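Local coordinates for Hia (Haemophilus influenzae, PDB 1S7M), which is a trimeric autotransporter adhesin of the bacterial outer membrane, this part being a binding domain that probably recognises host cells, at residues N14-P22 and N32-G40; L110-S118 and Y129-V139. All blocks are in the same frame, centred on the assembly; numbering follows the deposited sequence.

Interaction 1. Residues N14-P22 and N32-G40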
ATOM      1  N   ASN A  14      27.041  -3.738 -23.047  1.00 36.78           N
ATOM      2  CA  ASN A  14      26.885  -4.494 -24.278  1.00 38.61           C
ATOM      3  C   ASN A  14      25.662  -3.956 -25.001  1.00 39.52           C
ATOM      4  O   ASN A  14      25.130  -2.912 -24.630  1.00 38.57           O
ATOM      5  CB  ASN A  14      26.725  -5.987 -23.997  1.00 39.64           C
ATOM      6  CG  ASN A  14      25.436  -6.309 -23.272  1.00 42.68           C
ATOM      7  OD1 ASN A  14      24.356  -5.868 -23.675  1.00 43.18           O
ATOM      8  ND2 ASN A  14      25.540  -7.091 -22.201  1.00 41.18           N
ATOM      9  N   LYS A  15      25.224  -4.671 -26.033  1.00 40.89           N
ATOM     10  CA  LYS A  15      24.076  -4.261 -26.835  1.00 42.23           C
ATOM     11  C   LYS A  15      22.786  -4.024 -26.036  1.00 40.98           C
ATOM     12  O   LYS A  15      22.019  -3.104 -26.350  1.00 38.10           O
ATOM     13  CB  LYS A  15      23.812  -5.310 -27.923  1.00 44.53           C
ATOM     14  CG  LYS A  15      23.512  -6.702 -27.370  1.00 47.61           C
ATOM     15  CD  LYS A  15      23.200  -7.696 -28.481  1.00 50.86           C
ATOM     16  CE  LYS A  15      23.012  -9.103 -27.917  1.00 53.57           C
ATOM     17  NZ  LYS A  15      22.829 -10.131 -28.990  1.00 55.42           N
ATOM     18  N   ASP A  16      22.579  -4.839 -25.000  1.00 40.40           N
ATOM     19  CA  ASP A  16      21.378  -4.780 -24.160  1.00 42.19           C
ATOM     20  C   ASP A  16      21.377  -3.835 -22.963  1.00 41.73           C
ATOM     21  O   ASP A  16      20.304  -3.488 -22.451  1.00 40.37           O
ATOM     22  CB  ASP A  16      21.022  -6.176 -23.654  1.00 43.13           C
ATOM     23  CG  ASP A  16      20.741  -7.137 -24.776  1.00 45.45           C
ATOM     24  OD1 ASP A  16      20.281  -6.683 -25.843  1.00 46.88           O
ATOM     25  OD2 ASP A  16      20.971  -8.348 -24.588  1.00 48.16           O
ATOM     26  N   GLY A  17      22.555  -3.440 -22.494  1.00 39.39           N
ATOM     27  CA  GLY A  17      22.589  -2.535 -21.367  1.00 38.12           C
ATOM     28  C   GLY A  17      23.866  -2.450 -20.562  1.00 36.88           C
ATOM     29  O   GLY A  17      24.968  -2.686 -21.065  1.00 34.63           O
ATOM     30  N   LEU A  18      23.687  -2.104 -19.292  1.00 36.49           N
ATOM     31  CA  LEU A  18      24.760  -1.942 -18.327  1.00 35.40           C
ATOM     32  C   LEU A  18      24.592  -2.909 -17.160  1.00 35.33           C
ATOM     33  O   LEU A  18      23.594  -2.847 -16.452  1.00 36.62           O
ATOM     34  CB  LEU A  18      24.732  -0.506 -17.794  1.00 35.12           C
ATOM     35  CG  LEU A  18      25.774  -0.052 -16.767  1.00 34.75           C
ATOM     36  CD1 LEU A  18      27.113   0.110 -17.459  1.00 35.97           C
ATOM     37  CD2 LEU A  18      25.365   1.284 -16.165  1.00 35.21           C
ATOM     38  N   THR A  19      25.568  -3.785 -16.942  1.00 34.77           N
ATOM     39  CA  THR A  19      25.515  -4.727 -15.824  1.00 35.25           C
ATOM     40  C   THR A  19      26.747  -4.599 -14.903  1.00 36.96           C
ATOM     41  O   THR A  19      27.887  -4.566 -15.380  1.00 37.07           O
ATOM     42  CB  THR A  19      25.450  -6.190 -16.311  1.00 34.43           C
ATOM     43  OG1 THR A  19      24.345  -6.360 -17.201  1.00 36.92           O
ATOM     44  CG2 THR A  19      25.264  -7.122 -15.146  1.00 31.51           C
ATOM     45  N   ILE A  20      26.508  -4.520 -13.595  1.00 36.41           N
ATOM     46  CA  ILE A  20      27.577  -4.441 -12.606  1.00 34.78           C
ATOM     47  C   ILE A  20      27.541  -5.743 -11.822  1.00 36.14           C
ATOM     48  O   ILE A  20      26.519  -6.094 -11.229  1.00 36.23           O
ATOM     49  CB  ILE A  20      27.391  -3.300 -11.558  1.00 34.42           C
ATOM     50  CG1 ILE A  20      27.603  -1.916 -12.176  1.00 36.08           C
ATOM     51  CG2 ILE A  20      28.421  -3.450 -10.454  1.00 29.39           C
ATOM     52  CD1 ILE A  20      26.449  -1.373 -12.972  1.00 37.72           C
ATOM     53  N   THR A  21      28.649  -6.467 -11.827  1.00 35.30           N
ATOM     54  CA  THR A  21      28.740  -7.709 -11.082  1.00 37.24           C
ATOM     55  C   THR A  21      29.601  -7.409  -9.856  1.00 38.47           C
ATOM     56  O   THR A  21      30.755  -7.017  -9.984  1.00 37.74           O
ATOM     57  CB  THR A  21      29.401  -8.809 -11.917  1.00 36.27           C
ATOM     58  OG1 THR A  21      28.704  -8.946 -13.159  1.00 35.69           O
ATOM     59  CG2 THR A  21      29.376 -10.126 -11.172  1.00 34.70           C
ATOM     60  N   PRO A  22      29.037  -7.566  -8.653  1.00 40.74           N
ATOM     61  CA  PRO A  22      29.761  -7.305  -7.403  1.00 42.91           C
ATOM     62  C   PRO A  22      31.008  -8.176  -7.292  1.00 45.46           C
ATOM     63  O   PRO A  22      31.160  -9.156  -8.026  1.00 45.21           O
ATOM     64  CB  PRO A  22      28.738  -7.651  -6.329  1.00 41.30           C
ATOM     65  CG  PRO A  22      27.439  -7.436  -6.999  1.00 42.45           C
ATOM     66  CD  PRO A  22      27.668  -8.020  -8.368  1.00 41.44           C
ATOM     67  N   ASN A  32      22.416 -11.146  -7.977  1.00 44.20           N
ATOM     68  CA  ASN A  32      23.303 -10.230  -7.268  1.00 42.39           C
ATOM     69  C   ASN A  32      23.724  -9.083  -8.153  1.00 40.71           C
ATOM     70  O   ASN A  32      24.300  -8.108  -7.692  1.00 39.83           O
ATOM     71  CB  ASN A  32      24.555 -10.939  -6.776  1.00 45.52           C
ATOM     72  CG  ASN A  32      24.353 -11.606  -5.446  1.00 48.05           C
ATOM     73  OD1 ASN A  32      23.761 -11.030  -4.531  1.00 50.73           O
ATOM     74  ND2 ASN A  32      24.856 -12.825  -5.319  1.00 50.84           N
ATOM     75  N   THR A  33      23.431  -9.215  -9.437  1.00 39.15           N
ATOM     76  CA  THR A  33      23.772  -8.206 -10.416  1.00 37.86           C
ATOM     77  C   THR A  33      22.969  -6.922 -10.267  1.00 35.90           C
ATOM     78  O   THR A  33      21.801  -6.942  -9.894  1.00 36.75           O
ATOM     79  CB  THR A  33      23.545  -8.760 -11.836  1.00 39.76           C
ATOM     80  OG1 THR A  33      24.675  -9.547 -12.233  1.00 41.66           O
ATOM     81  CG2 THR A  33      23.325  -7.636 -12.819  1.00 41.40           C
ATOM     82  N   ILE A  34      23.611  -5.799 -10.545  1.00 33.99           N
ATOM     83  CA  ILE A  34      22.935  -4.515 -10.515  1.00 32.82           C
ATOM     84  C   ILE A  34      22.922  -4.142 -11.997  1.00 33.68           C
ATOM     85  O   ILE A  34      23.983  -4.043 -12.634  1.00 31.30           O
ATOM     86  CB  ILE A  34      23.728  -3.453  -9.755  1.00 33.97           C
ATOM     87  CG1 ILE A  34      24.281  -4.042  -8.449  1.00 35.00           C
ATOM     88  CG2 ILE A  34      22.836  -2.231  -9.508  1.00 30.90           C
ATOM     89  CD1 ILE A  34      23.260  -4.387  -7.453  1.00 35.56           C
ATOM     90  N   SER A  35      21.741  -3.933 -12.563  1.00 32.14           N
ATOM     91  CA  SER A  35      21.703  -3.634 -13.983  1.00 32.88           C
ATOM     92  C   SER A  35      20.545  -2.818 -14.484  1.00 32.24           C
ATOM     93  O   SER A  35      19.475  -2.811 -13.888  1.00 32.05           O
ATOM     94  CB  SER A  35      21.726  -4.935 -14.773  1.00 32.36           C
ATOM     95  OG  SER A  35      20.524  -5.652 -14.566  1.00 32.23           O
ATOM     96  N   VAL A  36      20.806  -2.136 -15.599  1.00 31.64           N
ATOM     97  CA  VAL A  36      19.843  -1.323 -16.322  1.00 31.36           C
ATOM     98  C   VAL A  36      19.972  -1.800 -17.769  1.00 32.40           C
ATOM     99  O   VAL A  36      20.895  -1.408 -18.491  1.00 31.95           O
ATOM    100  CB  VAL A  36      20.169   0.173 -16.251  1.00 31.08           C
ATOM    101  CG1 VAL A  36      19.240   0.941 -17.169  1.00 32.58           C
ATOM    102  CG2 VAL A  36      19.983   0.681 -14.830  1.00 31.69           C
ATOM    103  N   THR A  37      19.054  -2.669 -18.176  1.00 32.04           N
ATOM    104  CA  THR A  37      19.060  -3.230 -19.522  1.00 32.03           C
ATOM    105  C   THR A  37      17.710  -3.047 -20.192  1.00 32.32           C
ATOM    106  O   THR A  37      16.766  -2.513 -19.596  1.00 31.11           O
ATOM    107  CB  THR A  37      19.362  -4.745 -19.510  1.00 31.54           C
ATOM    108  OG1 THR A  37      18.215  -5.451 -19.015  1.00 32.31           O
ATOM    109  CG2 THR A  37      20.568  -5.053 -18.620  1.00 32.44           C
ATOM    110  N   LYS A  38      17.633  -3.515 -21.433  1.00 32.96           N
ATOM    111  CA  LYS A  38      16.426  -3.422 -22.236  1.00 33.36           C
ATOM    112  C   LYS A  38      15.297  -4.229 -21.594  1.00 33.76           C
ATOM    113  O   LYS A  38      14.119  -3.987 -21.856  1.00 33.24           O
ATOM    114  CB  LYS A  38      16.705  -3.938 -23.650  1.00 35.06           C
ATOM    115  CG  LYS A  38      16.954  -5.439 -23.726  1.00 37.51           C
ATOM    116  CD  LYS A  38      17.312  -5.866 -25.138  1.00 41.91           C
ATOM    117  CE  LYS A  38      16.900  -7.302 -25.407  1.00 44.27           C
ATOM    118  NZ  LYS A  38      17.403  -8.269 -24.395  1.00 48.14           N
ATOM    119  N   ASP A  39      15.665  -5.186 -20.752  1.00 33.03           N
ATOM    120  CA  ASP A  39      14.690  -6.016 -20.072  1.00 32.96           C
ATOM    121  C   ASP A  39      14.304  -5.402 -18.739  1.00 31.61           C
ATOM    122  O   ASP A  39      13.545  -5.993 -17.984  1.00 31.86           O
ATOM    123  CB  ASP A  39      15.259  -7.406 -19.796  1.00 36.03           C
ATOM    124  CG  ASP A  39      15.614  -8.158 -21.054  1.00 41.52           C
ATOM    125  OD1 ASP A  39      16.382  -9.140 -20.940  1.00 44.73           O
ATOM    126  OD2 ASP A  39      15.125  -7.790 -22.149  1.00 44.70           O
ATOM    127  N   GLY A  40      14.844  -4.233 -18.425  1.00 29.28           N
ATOM    128  CA  GLY A  40      14.494  -3.634 -17.156  1.00 29.06           C
ATOM    129  C   GLY A  40      15.654  -3.312 -16.237  1.00 27.25           C
ATOM    130  O   GLY A  40      16.799  -3.188 -16.677  1.00 26.99           O
TER
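Asp16 and Lys38 meet at one end of this strand pair because of their first torsions: the carboxylate of Asp16 sits beside its own backbone N (chi1 -60°), while Lys38 CG is wedged between backbone N and carbonyl carbon (chi1 69°). The two side chains therefore run side by side, pointing the same way. The aliphatic part of the lysine lies against the acid, Lys38 CD being 3.2 Å from Asp16 OD1, and a bend at the last torsion turns the ammonium back to a long salt bridge, Lys38 NZ to Asp16 OD2 at 3.6 Å. Asp39 OD2 takes the same ammonium from its syn side, well out of the carboxylate plane, so one lysine probably offsets two neighbouring acids. Beneath this network, Lys38 N donates to Asp16 O at 2.9 Å.

From there the strands run antiparallel. Leu18 with Val36 and Ile20 with Ile34 are hydrogen-bonded pairs, each closed by two backbone bonds; Ile20 N to Ile34 O is the shortest at 2.7 Å. Where Gly17 faces Thr37 the CA atoms come within 4.0 Å, and the absence of a side chain permits both this approach and the unusual backbone angles of the glycine. Ile20 and Ile34 touch through their CB atoms, 4.1 Å apart. At the far end Pro22 brings CG and CD against the Asn32 carbonyl oxygen, CG to O 3.3 Å.

Leu18, Ile20, Ile34 and Val36 share one face, which is turned to the trimer axis: Leu18 packs on Leu18 of both other subunits, and Val36 on Val36 of the third. The opposite face carries Thr19, Ser35 and Thr37. The arrangement is that of the two middle strands in a four-stranded antiparallel meander, apolar toward its symmetry mates, as suits a homotrimeric adhesin.

Interaction 2. Residues L110-S118 and Y129-V139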
ATOM      1  N   LEU A 110       3.715   4.522   1.469  1.00 15.90           N
ATOM      2  CA  LEU A 110       3.062   3.470   2.234  1.00 17.19           C
ATOM      3  C   LEU A 110       2.706   3.903   3.646  1.00 18.39           C
ATOM      4  O   LEU A 110       1.679   3.483   4.188  1.00 19.25           O
ATOM      5  CB  LEU A 110       3.962   2.225   2.345  1.00 18.31           C
ATOM      6  CG  LEU A 110       4.363   1.470   1.086  1.00 18.92           C
ATOM      7  CD1 LEU A 110       4.654   0.007   1.467  1.00 19.80           C
ATOM      8  CD2 LEU A 110       3.248   1.529   0.045  1.00 16.98           C
ATOM      9  N   ARG A 111       3.574   4.711   4.251  1.00 20.25           N
ATOM     10  CA  ARG A 111       3.371   5.170   5.612  1.00 19.40           C
ATOM     11  C   ARG A 111       2.130   6.042   5.735  1.00 20.54           C
ATOM     12  O   ARG A 111       1.511   6.117   6.800  1.00 19.46           O
ATOM     13  CB  ARG A 111       4.636   5.887   6.120  1.00 21.87           C
ATOM     14  CG  ARG A 111       5.743   4.895   6.573  1.00 18.68           C
ATOM     15  CD  ARG A 111       7.060   5.577   6.948  1.00 22.25           C
ATOM     16  NE  ARG A 111       8.025   4.583   7.407  1.00 23.33           N
ATOM     17  CZ  ARG A 111       9.338   4.655   7.203  1.00 25.08           C
ATOM     18  NH1 ARG A 111       9.865   5.686   6.560  1.00 25.46           N
ATOM     19  NH2 ARG A 111      10.127   3.659   7.588  1.00 27.97           N
ATOM     20  N   GLY A 112       1.736   6.675   4.635  1.00 20.38           N
ATOM     21  CA  GLY A 112       0.538   7.480   4.686  1.00 20.17           C
ATOM     22  C   GLY A 112      -0.730   6.752   4.244  1.00 20.16           C
ATOM     23  O   GLY A 112      -1.795   7.351   4.230  1.00 19.56           O
ATOM     24  N   LEU A 113      -0.653   5.467   3.893  1.00 18.99           N
ATOM     25  CA  LEU A 113      -1.875   4.789   3.442  1.00 19.07           C
ATOM     26  C   LEU A 113      -2.869   4.532   4.562  1.00 18.65           C
ATOM     27  O   LEU A 113      -2.483   4.205   5.675  1.00 15.61           O
ATOM     28  CB  LEU A 113      -1.532   3.462   2.747  1.00 20.63           C
ATOM     29  CG  LEU A 113      -1.314   3.333   1.233  1.00 25.30           C
ATOM     30  CD1 LEU A 113      -1.170   4.677   0.545  1.00 23.11           C
ATOM     31  CD2 LEU A 113      -0.108   2.425   0.974  1.00 20.79           C
ATOM     32  N   GLY A 114      -4.157   4.688   4.272  1.00 15.06           N
ATOM     33  CA  GLY A 114      -5.145   4.416   5.291  1.00 17.02           C
ATOM     34  C   GLY A 114      -6.554   4.853   4.974  1.00 18.97           C
ATOM     35  O   GLY A 114      -6.807   5.564   3.986  1.00 20.67           O
ATOM     36  N   TRP A 115      -7.490   4.394   5.784  1.00 16.88           N
ATOM     37  CA  TRP A 115      -8.861   4.801   5.596  1.00 18.91           C
ATOM     38  C   TRP A 115      -9.299   5.508   6.851  1.00 18.92           C
ATOM     39  O   TRP A 115      -8.582   5.508   7.869  1.00 20.69           O
ATOM     40  CB  TRP A 115      -9.797   3.627   5.272  1.00 18.16           C
ATOM     41  CG  TRP A 115      -9.685   2.424   6.167  1.00 17.85           C
ATOM     42  CD1 TRP A 115      -8.691   1.485   6.160  1.00 13.96           C
ATOM     43  CD2 TRP A 115     -10.628   2.013   7.172  1.00 17.26           C
ATOM     44  NE1 TRP A 115      -8.961   0.507   7.103  1.00 18.08           N
ATOM     45  CE2 TRP A 115     -10.139   0.804   7.734  1.00 16.35           C
ATOM     46  CE3 TRP A 115     -11.845   2.545   7.644  1.00 15.63           C
ATOM     47  CZ2 TRP A 115     -10.822   0.117   8.745  1.00 18.87           C
ATOM     48  CZ3 TRP A 115     -12.528   1.869   8.647  1.00 18.81           C
ATOM     49  CH2 TRP A 115     -12.015   0.657   9.191  1.00 20.14           C
ATOM     50  N   VAL A 116     -10.457   6.143   6.777  1.00 15.71           N
ATOM     51  CA  VAL A 116     -10.972   6.865   7.917  1.00 15.22           C
ATOM     52  C   VAL A 116     -12.170   6.143   8.472  1.00 14.68           C
ATOM     53  O   VAL A 116     -13.046   5.715   7.715  1.00 12.74           O
ATOM     54  CB  VAL A 116     -11.399   8.329   7.529  1.00 15.49           C
ATOM     55  CG1 VAL A 116     -12.080   9.009   8.707  1.00 17.81           C
ATOM     56  CG2 VAL A 116     -10.190   9.129   7.064  1.00 14.60           C
ATOM     57  N   ILE A 117     -12.179   5.973   9.796  1.00 15.57           N
ATOM     58  CA  ILE A 117     -13.309   5.356  10.482  1.00 15.46           C
ATOM     59  C   ILE A 117     -14.014   6.453  11.301  1.00 15.36           C
ATOM     60  O   ILE A 117     -13.369   7.307  11.878  1.00 16.57           O
ATOM     61  CB  ILE A 117     -12.834   4.201  11.427  1.00 18.07           C
ATOM     62  CG1 ILE A 117     -14.042   3.469  12.012  1.00 15.31           C
ATOM     63  CG2 ILE A 117     -11.904   4.744  12.525  1.00 16.63           C
ATOM     64  CD1 ILE A 117     -13.698   2.087  12.641  1.00 17.25           C
ATOM     65  N   SER A 118     -15.342   6.450  11.324  1.00 17.84           N
ATOM     66  CA  SER A 118     -16.069   7.445  12.099  1.00 17.76           C
ATOM     67  C   SER A 118     -17.373   6.878  12.645  1.00 19.89           C
ATOM     68  O   SER A 118     -17.852   5.812  12.224  1.00 19.34           O
ATOM     69  CB  SER A 118     -16.387   8.687  11.234  1.00 17.62           C
ATOM     70  OG  SER A 118     -17.108   8.333  10.052  1.00 17.62           O
ATOM     71  N   TYR A 129     -17.072  11.069  16.259  1.00 26.88           N
ATOM     72  CA  TYR A 129     -15.758  10.431  16.331  1.00 23.70           C
ATOM     73  C   TYR A 129     -15.131  10.096  14.990  1.00 22.68           C
ATOM     74  O   TYR A 129     -15.816   9.721  14.034  1.00 21.98           O
ATOM     75  CB  TYR A 129     -15.871   9.129  17.142  1.00 25.04           C
ATOM     76  CG  TYR A 129     -14.674   8.194  17.019  1.00 24.33           C
ATOM     77  CD1 TYR A 129     -13.540   8.386  17.800  1.00 22.20           C
ATOM     78  CD2 TYR A 129     -14.693   7.101  16.136  1.00 24.17           C
ATOM     79  CE1 TYR A 129     -12.445   7.520  17.726  1.00 21.92           C
ATOM     80  CE2 TYR A 129     -13.586   6.210  16.056  1.00 22.60           C
ATOM     81  CZ  TYR A 129     -12.475   6.434  16.862  1.00 22.09           C
ATOM     82  OH  TYR A 129     -11.405   5.558  16.857  1.00 22.99           O
ATOM     83  N   HIS A 130     -13.821  10.252  14.916  1.00 23.39           N
ATOM     84  CA  HIS A 130     -13.104   9.838  13.723  1.00 25.48           C
ATOM     85  C   HIS A 130     -11.636   9.629  14.035  1.00 24.23           C
ATOM     86  O   HIS A 130     -11.071  10.301  14.902  1.00 23.37           O
ATOM     87  CB  HIS A 130     -13.230  10.834  12.565  1.00 25.24           C
ATOM     88  CG  HIS A 130     -12.558  12.139  12.821  1.00 29.29           C
ATOM     89  ND1 HIS A 130     -13.262  13.297  13.071  1.00 31.29           N
ATOM     90  CD2 HIS A 130     -11.245  12.471  12.890  1.00 29.56           C
ATOM     91  CE1 HIS A 130     -12.409  14.285  13.283  1.00 31.71           C
ATOM     92  NE2 HIS A 130     -11.180  13.811  13.179  1.00 31.08           N
ATOM     93  N   ASP A 131     -11.035   8.664  13.339  1.00 22.25           N
ATOM     94  CA  ASP A 131      -9.620   8.410  13.474  1.00 22.32           C
ATOM     95  C   ASP A 131      -9.178   7.762  12.160  1.00 20.32           C
ATOM     96  O   ASP A 131     -10.010   7.421  11.320  1.00 22.50           O
ATOM     97  CB  ASP A 131      -9.344   7.481  14.666  1.00 21.79           C
ATOM     98  CG  ASP A 131      -7.961   7.700  15.258  1.00 24.89           C
ATOM     99  OD1 ASP A 131      -7.064   8.173  14.523  1.00 23.85           O
ATOM    100  OD2 ASP A 131      -7.774   7.408  16.454  1.00 24.23           O
ATOM    101  N   GLN A 132      -7.876   7.617  11.973  1.00 20.43           N
ATOM    102  CA  GLN A 132      -7.356   6.964  10.775  1.00 18.72           C
ATOM    103  C   GLN A 132      -6.988   5.515  11.105  1.00 20.38           C
ATOM    104  O   GLN A 132      -6.624   5.189  12.255  1.00 18.16           O
ATOM    105  CB  GLN A 132      -6.119   7.716  10.263  1.00 19.74           C
ATOM    106  CG  GLN A 132      -6.453   9.149   9.734  1.00 19.58           C
ATOM    107  CD  GLN A 132      -5.212   9.982   9.423  1.00 20.98           C
ATOM    108  OE1 GLN A 132      -4.089   9.501   9.525  1.00 21.88           O
ATOM    109  NE2 GLN A 132      -5.418  11.246   9.048  1.00 18.96           N
ATOM    110  N   VAL A 133      -7.108   4.652  10.104  1.00 18.56           N
ATOM    111  CA  VAL A 133      -6.735   3.253  10.225  1.00 17.43           C
ATOM    112  C   VAL A 133      -5.646   3.012   9.175  1.00 18.80           C
ATOM    113  O   VAL A 133      -5.934   2.784   7.978  1.00 18.14           O
ATOM    114  CB  VAL A 133      -7.912   2.307   9.936  1.00 16.27           C
ATOM    115  CG1 VAL A 133      -7.481   0.794  10.166  1.00 13.22           C
ATOM    116  CG2 VAL A 133      -9.063   2.643  10.834  1.00 14.51           C
ATOM    117  N   ARG A 134      -4.392   3.116   9.591  1.00 15.89           N
ATOM    118  CA  ARG A 134      -3.326   2.865   8.647  1.00 16.88           C
ATOM    119  C   ARG A 134      -2.847   1.435   8.845  1.00 16.86           C
ATOM    120  O   ARG A 134      -3.462   0.657   9.581  1.00 15.88           O
ATOM    121  CB  ARG A 134      -2.191   3.859   8.839  1.00 17.31           C
ATOM    122  CG  ARG A 134      -2.647   5.294   8.773  1.00 18.09           C
ATOM    123  CD  ARG A 134      -1.459   6.217   8.678  1.00 20.13           C
ATOM    124  NE  ARG A 134      -1.844   7.612   8.867  1.00 22.00           N
ATOM    125  CZ  ARG A 134      -1.007   8.638   8.732  1.00 22.04           C
ATOM    126  NH1 ARG A 134       0.256   8.424   8.405  1.00 22.11           N
ATOM    127  NH2 ARG A 134      -1.431   9.870   8.925  1.00 21.09           N
ATOM    128  N   ASN A 135      -1.751   1.099   8.192  1.00 18.78           N
ATOM    129  CA  ASN A 135      -1.201  -0.235   8.301  1.00 19.63           C
ATOM    130  C   ASN A 135      -0.912  -0.541   9.780  1.00 22.54           C
ATOM    131  O   ASN A 135      -0.450   0.326  10.510  1.00 21.86           O
ATOM    132  CB  ASN A 135       0.080  -0.304   7.473  1.00 18.02           C
ATOM    133  CG  ASN A 135       0.761  -1.621   7.581  1.00 21.02           C
ATOM    134  OD1 ASN A 135       0.219  -2.655   7.181  1.00 24.02           O
ATOM    135  ND2 ASN A 135       1.964  -1.609   8.132  1.00 21.36           N
ATOM    136  N   ALA A 136      -1.214  -1.774  10.186  1.00 23.47           N
ATOM    137  CA  ALA A 136      -0.984  -2.276  11.544  1.00 25.20           C
ATOM    138  C   ALA A 136      -1.764  -1.560  12.662  1.00 25.47           C
ATOM    139  O   ALA A 136      -1.353  -1.589  13.831  1.00 24.58           O
ATOM    140  CB  ALA A 136       0.522  -2.294  11.858  1.00 23.17           C
ATOM    141  N   ASN A 137      -2.869  -0.908  12.289  1.00 22.25           N
ATOM    142  CA  ASN A 137      -3.752  -0.277  13.244  1.00 21.58           C
ATOM    143  C   ASN A 137      -4.810  -1.346  13.473  1.00 20.05           C
ATOM    144  O   ASN A 137      -5.002  -2.227  12.628  1.00 22.22           O
ATOM    145  CB  ASN A 137      -4.424   1.007  12.687  1.00 21.51           C
ATOM    146  CG  ASN A 137      -3.665   2.287  13.058  1.00 24.08           C
ATOM    147  OD1 ASN A 137      -3.162   2.430  14.189  1.00 25.11           O
ATOM    148  ND2 ASN A 137      -3.586   3.220  12.124  1.00 15.00           N
ATOM    149  N   GLU A 138      -5.499  -1.276  14.603  1.00 19.50           N
ATOM    150  CA  GLU A 138      -6.544  -2.247  14.933  1.00 19.02           C
ATOM    151  C   GLU A 138      -7.887  -1.576  15.178  1.00 18.48           C
ATOM    152  O   GLU A 138      -7.954  -0.514  15.771  1.00 19.08           O
ATOM    153  CB  GLU A 138      -6.177  -3.032  16.217  1.00 17.34           C
ATOM    154  CG  GLU A 138      -7.224  -4.077  16.641  1.00 21.21           C
ATOM    155  CD  GLU A 138      -6.827  -4.866  17.924  1.00 23.77           C
ATOM    156  OE1 GLU A 138      -5.644  -4.810  18.314  1.00 23.81           O
ATOM    157  OE2 GLU A 138      -7.700  -5.532  18.521  1.00 22.52           O
ATOM    158  N   VAL A 139      -8.943  -2.224  14.725  1.00 18.90           N
ATOM    159  CA  VAL A 139     -10.299  -1.740  14.916  1.00 22.30           C
ATOM    160  C   VAL A 139     -11.037  -2.880  15.626  1.00 22.50           C
ATOM    161  O   VAL A 139     -11.040  -4.017  15.164  1.00 22.99           O
ATOM    162  CB  VAL A 139     -11.013  -1.438  13.571  1.00 21.94           C
ATOM    163  CG1 VAL A 139     -12.464  -1.064  13.835  1.00 20.78           C
ATOM    164  CG2 VAL A 139     -10.309  -0.305  12.835  1.00 20.92           C
TER
HETATM  165  O   HOH W   1      -0.271   2.572   6.110  1.00 28.90           O
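Val133 lies over one face of the Trp115 indole, a CH-pi contact in which its CB stands 3.6 Å from the centroid of the five-membered ring and 19° off the ring normal. Trp115 CG occupies the cramped site between backbone N and carbonyl carbon (chi1 49°), and the indole lies side by side with the valine, pointing the same way. Val133 CG1 reaches Trp115 NE1 at 3.4 Å, while CG2 spreads over the six-membered part. Ile117 continues the apolar row: with CG1 anti to the backbone N (chi1 -174°) and the chain extended, CD1 meets Val139 CG1 tip to tip at 3.6 Å, and its CG2 branch touches Val133 CG2 and, more loosely, Tyr129 CE2.

On the other face Arg134 stretches out from CG to NE and spends its guanidinium in two ways. NE and NH2 grip Gln132 OE1 side-on, NH2 at 2.7 Å on a lone pair, while NH1 donates to Arg111 O at 3.1 Å, tilted from the guanidinium plane. Together these bonds would fix the rotation of the group, and the one to Arg111 O ties segment 110-118 to Arg134. A water donates to Leu110 O and Leu113 O and accepts from Asn135 N, bridging the same corner.

Trp115 with Val133 and Ile117 with Asp131 are the hydrogen-bonded pairs of this antiparallel two-stranded sheet. Strand 114-119 follows helix 107-111 after a short connection, and a type II turn, Arg134 to Asn137, leads from strand 129-134 into strand 138-143. Parallel pairing with strands of both other subunits carries the sheet on across the trimer in this Trp-ring region, and Val133 also packs on Trp115 of the second subunit.

How the interactions relate
Followed from the N terminus, the chain first closes interaction 1, in which strand 17-21 turns back through a short loop without helix or strand to meet strand 34-37. It then leaves through strands 40-43 and 46-51 and a long, loop-rich region holding helix 70-77, and reaches helix 107-111, where interaction 2 opens. That contact closes a second local loop, between 110-118 and 129-139. The two are in series, neither nesting nor crossing, with centres about 40 Å apart and nearest atoms about 21 Å apart. Interaction 1 joins the middle of the N-terminal sheet, interaction 2 joins strands 114-119 and 129-134 in the C-terminal Trp-ring region; both also pack against neighbouring subunits of the trimer.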